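Pyruvate kinase 1 (Trypanosoma brucei brucei, PDB 4KCT) catalyses transfer of a phosphoryl group from phosphoenolpyruvate to ADP, giving pyruvate and ATP, and as a pyruvate kinase also has an intrinsic oxaloacetate decarboxylase activity. Local coordinates at residues Leu83-Pro88 / Lys196-Gly201; Val108-Asp113 / Pro130-Ala135; Cys376-Val381 / Ala407-Lys412. All coordinates share one frame; numbering follows the deposited sequence. Where two conformers were deposited one is given.

Overall arrangement
Contacts 1 and 2 belong to the barrel and its inserted domain, contact 3 to the alpha/beta domain that holds the sugar bisphosphate FDP. Contact 1 packs the third strand of the (beta/alpha)8 barrel against helix 192-204 and holds two potassium ligands; the side chain of T85 is about 9 Å from the bound pyruvate and from the magnesium ion. Contact 2 is nested along the sequence inside the loop that contact 1 closes, in the small beta domain, with centres 28 Å apart. Contact 3 follows later, its centre 32 Å from that of contact 1 and 50 Å from that of contact 2; the side chain of L409 is about 8 Å from the bound FDP.

Contact 1: residues Leu83-Pro88 / Lys196-Gly201; sequences LDTKGP and KDLEFG. With K (potassium ion), chain D.
L83 reaches from the third strand of the (beta/alpha)8 barrel to helix 192-204, and its CD1 is the atom that lands. With CG anti to the backbone N (chi1 -171°), the branch runs out to the helix backbone, where L83 CD1 sits 3.4 Å from D197 O and 3.7 Å from G201 CA. The absence of a side chain on G201 lets the methyl come this close. One step past the strand end, T85 CG2 and L198 CD2 meet methyl to methyl at 4.0 Å, the two side chains crossing obliquely; I209 of the next barrel strand touches both.

T85 turns OG1 between its backbone N and carbonyl carbon (chi1 61°), which swings CG2 round to the L198 side. T85 O binds the potassium ion at 2.8 Å, and D84 OD1 binds the same metal, with N52 and S54 completing the protein ligands. D84 OD2 forms salt bridges with R50 and K239, the latter a pyruvate-pocket residue. D197 is held by K193 and H58, and a water joins the two segments: it accepts from K86 N at 2.8 Å and donates to D197 OD1 at 2.6 Å.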
loop_
_atom_site.group_PDB
_atom_site.type_symbol
_atom_site.label_atom_id
_atom_site.label_comp_id
_atom_site.label_asym_id
_atom_site.label_seq_id
_atom_site.Cartn_x
_atom_site.Cartn_y
_atom_site.Cartn_z
ATOM N N LEU A 83 -7.789 -0.132 42.327
ATOM C CA LEU A 83 -8.615 0.735 43.160
ATOM C C LEU A 83 -9.199 1.840 42.271
ATOM O O LEU A 83 -8.455 2.625 41.688
ATOM C CB LEU A 83 -7.768 1.335 44.301
ATOM C CG LEU A 83 -8.536 2.107 45.393
ATOM C CD1 LEU A 83 -7.694 2.235 46.659
ATOM C CD2 LEU A 83 -8.990 3.486 44.889
ATOM N N ASP A 84 -10.520 1.821 42.080
ATOM C CA ASP A 84 -11.179 2.787 41.181
ATOM C C ASP A 84 -11.773 3.927 42.017
ATOM O O ASP A 84 -12.660 3.694 42.827
ATOM C CB ASP A 84 -12.276 2.064 40.353
ATOM C CG ASP A 84 -12.889 2.949 39.260
ATOM O OD1 ASP A 84 -13.306 4.078 39.578
ATOM O OD2 ASP A 84 -13.010 2.491 38.083
ATOM N N THR A 85 -11.226 5.141 41.882
ATOM C CA THR A 85 -11.543 6.219 42.840
ATOM C C THR A 85 -12.971 6.738 42.653
ATOM O O THR A 85 -13.545 6.665 41.560
ATOM C CB THR A 85 -10.562 7.407 42.718
ATOM O OG1 THR A 85 -10.651 7.941 41.401
ATOM C CG2 THR A 85 -9.133 6.931 42.976
ATOM N N LYS A 86 -13.539 7.284 43.711
ATOM C CA LYS A 86 -14.817 7.997 43.598
ATOM C C LYS A 86 -14.675 9.215 42.665
ATOM O O LYS A 86 -15.450 9.390 41.760
ATOM C CB LYS A 86 -15.305 8.452 44.992
ATOM C CG LYS A 86 -16.768 8.875 45.023
ATOM C CD LYS A 86 -17.167 9.321 46.433
ATOM C CE LYS A 86 -18.646 9.112 46.699
ATOM N NZ LYS A 86 -19.471 9.562 45.548
ATOM N N GLY A 87 -13.672 10.044 42.897
ATOM C CA GLY A 87 -13.420 11.160 42.006
ATOM C C GLY A 87 -14.318 12.350 42.311
ATOM O O GLY A 87 -15.111 12.316 43.253
ATOM N N PRO A 88 -14.181 13.410 41.526
ATOM C CA PRO A 88 -14.871 14.676 41.735
ATOM C C PRO A 88 -16.313 14.553 41.310
ATOM O O PRO A 88 -16.651 13.677 40.495
ATOM C CB PRO A 88 -14.131 15.627 40.781
ATOM C CG PRO A 88 -13.705 14.737 39.660
ATOM C CD PRO A 88 -13.325 13.437 40.323
ATOM N N LYS A 196 -7.662 9.794 51.313
ATOM C CA LYS A 196 -7.723 8.700 52.268
ATOM C C LYS A 196 -7.799 7.356 51.541
ATOM O O LYS A 196 -7.248 6.363 52.005
ATOM C CB LYS A 196 -8.918 8.870 53.205
ATOM C CG LYS A 196 -8.934 10.219 53.911
ATOM C CD LYS A 196 -8.984 10.074 55.422
ATOM C CE LYS A 196 -9.037 11.442 56.112
ATOM N NZ LYS A 196 -10.266 12.219 55.758
ATOM N N ASP A 197 -8.569 7.307 50.455
ATOM C CA ASP A 197 -8.687 6.059 49.687
ATOM C C ASP A 197 -7.349 5.632 49.051
ATOM O O ASP A 197 -7.004 4.453 49.078
ATOM C CB ASP A 197 -9.795 6.158 48.618
ATOM C CG ASP A 197 -11.205 6.341 49.227
ATOM O OD1 ASP A 197 -12.155 6.685 48.464
ATOM O OD2 ASP A 197 -11.362 6.159 50.464
ATOM N N LEU A 198 -6.591 6.592 48.523
ATOM C CA LEU A 198 -5.275 6.296 47.935
ATOM C C LEU A 198 -4.251 5.902 48.996
ATOM O O LEU A 198 -3.495 4.938 48.825
ATOM C CB LEU A 198 -4.768 7.479 47.132
ATOM C CG LEU A 198 -5.617 7.828 45.889
ATOM C CD1 LEU A 198 -5.141 9.131 45.271
ATOM C CD2 LEU A 198 -5.573 6.701 44.848
ATOM N N GLU A 199 -4.309 6.575 50.141
ATOM C CA GLU A 199 -3.504 6.180 51.281
ATOM C C GLU A 199 -3.775 4.728 51.671
ATOM O O GLU A 199 -2.855 3.989 51.963
ATOM C CB GLU A 199 -3.771 7.122 52.465
ATOM C CG GLU A 199 -3.376 6.553 53.826
ATOM C CD GLU A 199 -3.560 7.576 54.950
ATOM O OE1 GLU A 199 -2.561 8.241 55.314
ATOM O OE2 GLU A 199 -4.716 7.760 55.422
ATOM N N PHE A 200 -5.047 4.348 51.725
ATOM C CA PHE A 200 -5.437 2.948 51.993
ATOM C C PHE A 200 -4.878 2.014 50.896
ATOM O O PHE A 200 -4.212 1.024 51.193
ATOM C CB PHE A 200 -6.967 2.850 52.068
ATOM C CG PHE A 200 -7.494 1.441 52.130
ATOM C CD1 PHE A 200 -7.697 0.813 53.361
ATOM C CD2 PHE A 200 -7.850 0.769 50.972
ATOM C CE1 PHE A 200 -8.213 -0.478 53.427
ATOM C CE2 PHE A 200 -8.368 -0.525 51.021
ATOM C CZ PHE A 200 -8.564 -1.142 52.249
ATOM N N GLY A 201 -5.042 2.401 49.638
ATOM C CA GLY A 201 -4.525 1.578 48.535
ATOM C C GLY A 201 -3.016 1.366 48.617
ATOM O O GLY A 201 -2.509 0.260 48.379
HETATM K K K D . -15.515 4.875 40.854
HETATM O O HOH W 1 -11.941 7.437 45.972
HETATM O O HOH W 2 -16.331 7.213 40.023
HETATM O O HOH W 3 -17.140 4.289 38.526
#

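Contact 2: residues Val108-Asp113 / Pro130-Ala135; sequences VCVTTD and PQLTNA
T112 and L132 meet in the beta domain that pyruvate kinase inserts into its barrel, where the end of strand 107-111 faces the start of the short helix 132-135. T112 lies just past the strand, with its CA 5.5 Å from the CA of P130, and its side chain lies between the two segments.

That side chain can be followed outward. T112 CB lies 4.2 Å from P130 CA. From there the two branches part. T112 OG1 takes the place between the backbone N and the carbonyl carbon (chi1 58°) and faces the helix start, 4.0 Å from P130 O, too far for a direct bond; a water links them instead. T112 CG2, anti to the carbonyl carbon, goes the other way into the apolar side, where it presses on L132 CB at 3.4 Å, tighter than usual for two carbons, and also touches L132 CD2.

With CG anti to the backbone N (chi1 177°) and chi2 at 70°, L132 brings CD2 to V110 as well as T112. L132 CD2 meets V110 CG2 at 4.1 Å, the two side chains crossing at about a right angle. It therefore touches both V110 on the strand and T112 just beyond it, both turned to the helix, while T111 between them points away and its OG1 accepts from D113 N in an ST turn. F125 and L162 of the flanking strands, with I127, pack on V110, and L180 packs on L132.

The water sits at the polar rim of this apolar patch. It donates to P130 O, accepts from T133 N at the first turn of the helix, and takes a weak bond from T112 OG1 at 3.3 Å.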
loop_
_atom_site.group_PDB
_atom_site.type_symbol
_atom_site.label_atom_id
_atom_site.label_comp_id
_atom_site.label_asym_id
_atom_site.label_seq_id
_atom_site.Cartn_x
_atom_site.Cartn_y
_atom_site.Cartn_z
ATOM N N VAL A 108 -36.896 27.034 35.645
ATOM C CA VAL A 108 -36.316 26.851 36.977
ATOM C C VAL A 108 -34.994 27.616 37.056
ATOM O O VAL A 108 -34.245 27.665 36.080
ATOM C CB VAL A 108 -36.102 25.343 37.296
ATOM C CG1 VAL A 108 -35.162 24.704 36.283
ATOM C CG2 VAL A 108 -35.580 25.141 38.717
ATOM N N CYS A 109 -34.788 28.344 38.152
ATOM C CA CYS A 109 -33.527 28.990 38.373
ATOM C C CYS A 109 -32.572 28.045 39.099
ATOM O O CYS A 109 -32.976 27.335 40.023
ATOM C CB CYS A 109 -33.715 30.302 39.155
ATOM S SG CYS A 109 -34.274 31.673 38.105
ATOM N N VAL A 110 -31.357 27.910 38.567
ATOM C CA VAL A 110 -30.339 27.155 39.248
ATOM C C VAL A 110 -29.293 28.117 39.774
ATOM O O VAL A 110 -28.950 29.094 39.110
ATOM C CB VAL A 110 -29.699 26.070 38.342
ATOM C CG1 VAL A 110 -30.761 25.070 37.910
ATOM C CG2 VAL A 110 -29.050 26.704 37.114
ATOM N N THR A 111 -28.929 27.944 41.033
ATOM C CA THR A 111 -28.073 28.930 41.712
ATOM C C THR A 111 -26.859 28.274 42.360
ATOM O O THR A 111 -26.906 27.090 42.754
ATOM C CB THR A 111 -28.868 29.732 42.772
ATOM O OG1 THR A 111 -28.032 30.744 43.332
ATOM C CG2 THR A 111 -29.393 28.800 43.900
ATOM N N THR A 112 -25.747 29.012 42.417
ATOM C CA THR A 112 -24.577 28.564 43.161
ATOM C C THR A 112 -24.507 29.295 44.530
ATOM O O THR A 112 -23.535 29.168 45.261
ATOM C CB THR A 112 -23.282 28.820 42.356
ATOM O OG1 THR A 112 -23.176 30.224 42.059
ATOM C CG2 THR A 112 -23.340 28.053 41.035
ATOM N N ASP A 113 -25.556 30.050 44.848
ATOM C CA ASP A 113 -25.711 30.668 46.190
ATOM C C ASP A 113 -26.032 29.607 47.237
ATOM O O ASP A 113 -27.109 29.054 47.230
ATOM C CB ASP A 113 -26.834 31.710 46.153
ATOM C CG ASP A 113 -26.932 32.533 47.450
ATOM O OD1 ASP A 113 -26.358 32.135 48.479
ATOM O OD2 ASP A 113 -27.636 33.547 47.423
ATOM N N PRO A 130 -19.123 26.437 42.088
ATOM C CA PRO A 130 -19.189 27.908 42.164
ATOM C C PRO A 130 -18.961 28.601 40.849
ATOM O O PRO A 130 -19.507 29.659 40.625
ATOM C CB PRO A 130 -18.057 28.265 43.138
ATOM C CG PRO A 130 -17.948 27.077 44.031
ATOM C CD PRO A 130 -18.358 25.866 43.219
ATOM N N GLN A 131 -18.215 27.972 39.943
ATOM C CA GLN A 131 -17.964 28.559 38.629
ATOM C C GLN A 131 -19.071 28.301 37.606
ATOM O O GLN A 131 -18.868 28.500 36.408
ATOM C CB GLN A 131 -16.629 28.079 38.087
ATOM C CG GLN A 131 -15.433 28.638 38.852
ATOM C CD GLN A 131 -15.252 30.110 38.585
ATOM O OE1 GLN A 131 -15.431 30.571 37.449
ATOM N NE2 GLN A 131 -15.027 30.880 39.645
ATOM N N LEU A 132 -20.230 27.827 38.065
ATOM C CA LEU A 132 -21.281 27.391 37.131
ATOM C C LEU A 132 -21.598 28.448 36.044
ATOM O O LEU A 132 -21.721 28.116 34.867
ATOM C CB LEU A 132 -22.564 27.010 37.885
ATOM C CG LEU A 132 -23.765 26.609 37.025
ATOM C CD1 LEU A 132 -23.500 25.263 36.368
ATOM C CD2 LEU A 132 -25.031 26.550 37.865
ATOM N N THR A 133 -21.720 29.718 36.432
ATOM C CA THR A 133 -22.172 30.741 35.470
ATOM C C THR A 133 -21.075 31.173 34.519
ATOM O O THR A 133 -21.346 31.848 33.541
ATOM C CB THR A 133 -22.748 32.003 36.154
ATOM O OG1 THR A 133 -21.730 32.616 36.954
ATOM C CG2 THR A 133 -23.941 31.654 37.029
ATOM N N ASN A 134 -19.839 30.771 34.794
ATOM C CA ASN A 134 -18.775 30.881 33.797
ATOM C C ASN A 134 -18.679 29.676 32.894
ATOM O O ASN A 134 -18.168 29.774 31.802
ATOM C CB ASN A 134 -17.424 31.120 34.462
ATOM C CG ASN A 134 -17.366 32.442 35.167
ATOM O OD1 ASN A 134 -18.013 33.395 34.745
ATOM N ND2 ASN A 134 -16.694 32.478 36.311
ATOM N N ALA A 135 -19.052 28.513 33.410
ATOM C CA ALA A 135 -18.842 27.261 32.691
ATOM C C ALA A 135 -19.873 27.074 31.587
ATOM O O ALA A 135 -19.557 26.549 30.534
ATOM C CB ALA A 135 -18.881 26.086 33.648
HETATM O O HOH W 4 -21.715 30.746 39.139
#

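Contact 3: residues Cys376-Val381 / Ala407-Lys412; sequences CPEEAV and ARLISK
E379 OE2 and K412 NZ form a salt bridge of 2.6 Å, the polar bond that joins the two segments directly. The lysine comes to the carboxylate on its syn side, 18° out of the carboxylate plane, and the two side chains cross at about a right angle. Both are stretched out: E379 has CG anti to the backbone N (chi1 -174°) and runs on extended, while K412 is extended along its whole length. The approach is close enough that K412 CE also lies 3.3 Å from E379 OE2.

Beside the ion pair, L409 fits its forked end over the glutamates. L409 CD1 rests on E379, 3.8 Å from CD of the carboxylate and nearly as close to CG, so the leucine flanks the aliphatic and carboxylate parts of that side chain. L409 CD2 turns to the preceding residue and is 3.8 Å from both E378 O and E378 CG.

These residues bring together the first turn of helix 377-392 and helix 405-412 in the alpha/beta domain, where helices pack around a mostly parallel sheet. The short segments cross at -49°, their axes 9.8 Å apart at closest approach, with E379 opposite L409.

Further out, the charged ends have second partners. Y413 OH also bonds E379 OE2, so that oxygen is gripped by two groups, K412 NZ and Y413 OH, which would help to fix its rotation; K412 NZ in turn donates to Q371 OE1. E378 bends at chi2 and gives its OE1 to R405, a second ion pair between the same helices. C382, one turn further along helix 377-392 from E378, touches L409. On another face of that helix, A380 packs on V392 and V381 on L495, both of the second subunit.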
loop_
_atom_site.group_PDB
_atom_site.type_symbol
_atom_site.label_atom_id
_atom_site.label_comp_id
_atom_site.label_asym_id
_atom_site.label_seq_id
_atom_site.Cartn_x
_atom_site.Cartn_y
_atom_site.Cartn_z
ATOM N N CYS A 376 14.665 3.730 19.871
ATOM C CA CYS A 376 15.642 3.275 20.857
ATOM C C CYS A 376 15.959 1.816 20.579
ATOM O O CYS A 376 15.148 1.112 19.974
ATOM C CB CYS A 376 15.075 3.414 22.277
ATOM S SG CYS A 376 14.584 5.089 22.738
ATOM N N PRO A 377 17.150 1.359 20.993
ATOM C CA PRO A 377 17.562 -0.017 20.693
ATOM C C PRO A 377 16.589 -1.052 21.241
ATOM O O PRO A 377 16.310 -2.029 20.565
ATOM C CB PRO A 377 18.946 -0.156 21.369
ATOM C CG PRO A 377 19.364 1.223 21.774
ATOM C CD PRO A 377 18.197 2.160 21.665
ATOM N N GLU A 378 16.077 -0.861 22.459
ATOM C CA GLU A 378 15.180 -1.879 23.016
ATOM C C GLU A 378 13.875 -2.001 22.216
ATOM O O GLU A 378 13.318 -3.088 22.075
ATOM C CB GLU A 378 14.902 -1.665 24.511
ATOM C CG GLU A 378 14.192 -0.375 24.827
ATOM C CD GLU A 378 15.169 0.752 25.150
ATOM O OE1 GLU A 378 14.899 1.512 26.100
ATOM O OE2 GLU A 378 16.246 0.828 24.509
ATOM N N GLU A 379 13.429 -0.896 21.630
ATOM C CA GLU A 379 12.211 -0.969 20.839
ATOM C C GLU A 379 12.416 -1.591 19.456
ATOM O O GLU A 379 11.599 -2.401 19.024
ATOM C CB GLU A 379 11.503 0.383 20.734
ATOM C CG GLU A 379 10.163 0.243 20.031
ATOM C CD GLU A 379 9.179 1.363 20.374
ATOM O OE1 GLU A 379 9.602 2.372 20.971
ATOM O OE2 GLU A 379 8.016 1.267 19.950
ATOM N N ALA A 380 13.516 -1.249 18.786
ATOM C CA ALA A 380 13.963 -2.028 17.616
ATOM C C ALA A 380 14.086 -3.522 17.905
ATOM O O ALA A 380 13.628 -4.373 17.108
ATOM C CB ALA A 380 15.264 -1.473 17.074
ATOM N N VAL A 381 14.670 -3.863 19.047
ATOM C CA VAL A 381 14.803 -5.286 19.417
ATOM C C VAL A 381 13.414 -5.946 19.602
ATOM O O VAL A 381 13.143 -7.042 19.068
ATOM C CB VAL A 381 15.697 -5.465 20.682
ATOM C CG1 VAL A 381 15.525 -6.869 21.290
ATOM C CG2 VAL A 381 17.182 -5.211 20.323
ATOM N N ALA A 407 8.106 -6.285 28.609
ATOM C CA ALA A 407 6.928 -7.091 28.233
ATOM C C ALA A 407 5.879 -6.241 27.523
ATOM O O ALA A 407 5.263 -6.684 26.541
ATOM C CB ALA A 407 6.331 -7.796 29.450
ATOM N N ARG A 408 5.593 -5.063 28.073
ATOM C CA ARG A 408 4.668 -4.136 27.413
ATOM C C ARG A 408 5.157 -3.706 26.019
ATOM O O ARG A 408 4.356 -3.454 25.126
ATOM C CB ARG A 408 4.410 -2.900 28.301
ATOM C CG ARG A 408 3.545 -3.223 29.535
ATOM C CD ARG A 408 3.134 -1.942 30.287
ATOM N NE ARG A 408 4.225 -1.451 31.112
ATOM C CZ ARG A 408 4.503 -1.886 32.338
ATOM N NH1 ARG A 408 3.736 -2.816 32.946
ATOM N NH2 ARG A 408 5.572 -1.427 32.948
ATOM N N LEU A 409 6.466 -3.569 25.865
ATOM C CA LEU A 409 7.048 -3.181 24.586
ATOM C C LEU A 409 6.868 -4.261 23.510
ATOM O O LEU A 409 6.645 -3.950 22.347
ATOM C CB LEU A 409 8.543 -2.852 24.768
ATOM C CG LEU A 409 9.230 -1.956 23.737
ATOM C CD1 LEU A 409 8.389 -0.698 23.415
ATOM C CD2 LEU A 409 10.627 -1.566 24.267
ATOM N N ILE A 410 6.999 -5.515 23.886
ATOM C CA ILE A 410 6.661 -6.617 22.976
ATOM C C ILE A 410 5.171 -6.708 22.674
ATOM O O ILE A 410 4.771 -6.801 21.510
ATOM C CB ILE A 410 7.135 -7.955 23.529
ATOM C CG1 ILE A 410 8.681 -7.968 23.595
ATOM C CG2 ILE A 410 6.610 -9.113 22.663
ATOM C CD1 ILE A 410 9.229 -9.234 24.249
ATOM N N SER A 411 4.344 -6.589 23.710
ATOM C CA SER A 411 2.881 -6.578 23.508
ATOM C C SER A 411 2.425 -5.421 22.611
ATOM O O SER A 411 1.456 -5.548 21.853
ATOM C CB SER A 411 2.145 -6.520 24.867
ATOM O OG SER A 411 0.727 -6.598 24.666
ATOM N N LYS A 412 3.151 -4.307 22.659
ATOM C CA LYS A 412 2.805 -3.154 21.838
ATOM C C LYS A 412 2.725 -3.578 20.347
ATOM O O LYS A 412 1.910 -3.041 19.578
ATOM C CB LYS A 412 3.870 -2.060 22.017
ATOM C CG LYS A 412 3.831 -0.973 20.971
ATOM C CD LYS A 412 4.882 0.114 21.295
ATOM C CE LYS A 412 4.753 1.278 20.310
ATOM N NZ LYS A 412 5.720 2.365 20.632
#